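Fructuronate-tagaturonate epimerase UxaE from Cohnella laeviribosi in complex with 1 glycerol (PDB 6IL9) probably catalyses the interconversion of fructuronate and tagaturonate by epimerisation, using a zinc-bearing TIM barrel. Local coordinates at residues Gly97-Ile102 with Ala121-Arg126. Residues are numbered along the deposited sequence; the frame is centred on the assembly and turned at random.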
# COMPACT_ATOMS: atom_id res chain seq x y z
N GLY A 97 -3.36 -1.19 -1.12
CA GLY A 97 -2.97 -0.58 -2.38
C GLY A 97 -3.78 -1.09 -3.55
O GLY A 97 -4.11 -2.28 -3.65
N ASP A 98 -4.08 -0.19 -4.47
CA ASP A 98 -4.96 -0.49 -5.60
C ASP A 98 -4.32 0.10 -6.85
O ASP A 98 -4.40 1.32 -7.08
CB ASP A 98 -6.35 0.08 -5.34
CG ASP A 98 -7.33 -0.24 -6.45
OD1 ASP A 98 -6.96 -0.99 -7.39
OD2 ASP A 98 -8.46 0.26 -6.37
N ARG A 99 -3.71 -0.76 -7.65
CA ARG A 99 -3.04 -0.39 -8.89
C ARG A 99 -4.02 -0.06 -10.00
O ARG A 99 -3.61 0.51 -11.02
CB ARG A 99 -2.13 -1.52 -9.36
CG ARG A 99 -1.00 -1.79 -8.41
CD ARG A 99 -0.29 -3.08 -8.72
NE ARG A 99 0.98 -3.14 -7.99
CZ ARG A 99 1.84 -4.14 -8.08
NH1 ARG A 99 1.57 -5.18 -8.86
NH2 ARG A 99 2.97 -4.09 -7.39
N LEU A 100 -5.29 -0.41 -9.82
CA LEU A 100 -6.30 -0.34 -10.86
C LEU A 100 -7.35 0.73 -10.62
O LEU A 100 -7.95 1.21 -11.58
CB LEU A 100 -7.01 -1.70 -11.00
CG LEU A 100 -6.09 -2.90 -11.23
CD1 LEU A 100 -6.90 -4.19 -11.14
CD2 LEU A 100 -5.41 -2.78 -12.59
N GLY A 101 -7.59 1.10 -9.37
CA GLY A 101 -8.65 2.03 -9.07
C GLY A 101 -10.04 1.44 -8.94
O GLY A 101 -11.01 2.20 -8.86
N ILE A 102 -10.17 0.11 -8.91
CA ILE A 102 -11.47 -0.55 -8.83
C ILE A 102 -11.63 -1.44 -7.60
O ILE A 102 -12.66 -2.11 -7.47
CB ILE A 102 -11.76 -1.39 -10.10
CG1 ILE A 102 -10.73 -2.50 -10.26
CG2 ILE A 102 -11.81 -0.49 -11.33
CD1 ILE A 102 -11.03 -3.47 -11.41
N ALA A 121 -5.99 4.44 0.09
CA ALA A 121 -5.24 5.08 -0.98
C ALA A 121 -3.77 4.85 -0.68
O ALA A 121 -3.22 5.44 0.25
CB ALA A 121 -5.56 6.58 -1.06
N GLN A 122 -3.13 3.99 -1.46
CA GLN A 122 -1.72 3.69 -1.21
C GLN A 122 -1.11 3.23 -2.52
O GLN A 122 -1.48 2.17 -3.02
CB GLN A 122 -1.58 2.60 -0.14
CG GLN A 122 -0.16 2.07 -0.02
CD GLN A 122 -0.14 0.60 0.35
OE1 GLN A 122 -0.42 0.24 1.48
NE2 GLN A 122 0.20 -0.25 -0.61
N GLN A 123 -0.20 4.03 -3.08
CA GLN A 123 0.55 3.64 -4.27
C GLN A 123 1.94 4.24 -4.17
O GLN A 123 2.12 5.32 -3.60
CB GLN A 123 -0.14 4.10 -5.57
CG GLN A 123 -1.35 3.25 -6.00
CD GLN A 123 -0.94 1.88 -6.49
OE1 GLN A 123 -0.63 1.70 -7.67
NE2 GLN A 123 -0.91 0.90 -5.58
N SER A 124 2.91 3.53 -4.73
CA SER A 124 4.29 4.02 -4.79
C SER A 124 4.50 4.86 -6.04
O SER A 124 3.72 4.80 -7.00
CB SER A 124 5.29 2.86 -4.79
OG SER A 124 5.24 2.15 -6.02
N ILE A 125 5.58 5.65 -6.01
CA ILE A 125 5.97 6.45 -7.17
C ILE A 125 6.19 5.56 -8.38
O ILE A 125 5.78 5.88 -9.50
CB ILE A 125 7.22 7.28 -6.84
CG1 ILE A 125 6.90 8.34 -5.79
CG2 ILE A 125 7.78 7.93 -8.09
CD1 ILE A 125 5.91 9.39 -6.28
N ARG A 126 6.83 4.40 -8.17
CA ARG A 126 7.04 3.45 -9.26
C ARG A 126 5.72 2.91 -9.80
O ARG A 126 5.54 2.78 -11.01
CB ARG A 126 7.93 2.30 -8.79
CG ARG A 126 8.00 1.14 -9.77
CD ARG A 126 9.14 0.22 -9.44
NE ARG A 126 10.42 0.92 -9.52
CZ ARG A 126 11.43 0.73 -8.69
NH1 ARG A 126 11.32 -0.15 -7.70
NH2 ARG A 126 12.56 1.42 -8.84
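Gln123 sends CG out anti to its carbonyl carbon (chi1 -77°), and the bend at chi2 (-70°) then folds the amide back along its own strand and lays it against the backbone of Asp98 and Arg99. The setting is a TIM barrel: Gln123 lies near the end of parallel strand 117-124, and residues 97-102 lie in the loop that leads from the neighbouring strand 93-96 to helix 104-111. The flat amide packs over the Asp98 backbone, with Gln123 CD 3.6 Å from Asp98 O. Gln123 NE2 donates to Gln122 O at 2.9 Å, in the carbonyl plane and on a lone pair, which fixes the rotation of the amide. Gln123 OE1 then faces the loop, 3.4 Å from Arg99 CA, while Arg99 CG passes it at 3.6 Å. Glutamine suits the place because one amide serves both as this donor and as a flat polar surface for the loop backbone. The two side chains cross at about a right angle, and the long arginine runs on to a salt bridge with Glu127 and a cation-pi contact with Tyr442. With Gln123 cut back to an alanine, Gln122 O would probably lose this amide donor and a gap would be likely to open beside Asp98 and Arg99. Gly97 suits its position because a CB there would collide with Gln122 NE2, which comes within 3.6 Å of Gly97 CA and donates to Thr367 O at the end of strand 363-367, the other neighbour of strand 93-96. Gln122 also lies close to the bound glycerol, so this packing borders the probable substrate pocket. The loop holds its own shape through Asp98, whose short side chain lets OD1 reach Leu100 N, an Asx turn, while OD2 accepts from Ala103 N. At the start of the loop, Gly97 CA makes a CA-H...O contact with Gln122 O at 3.2 Å.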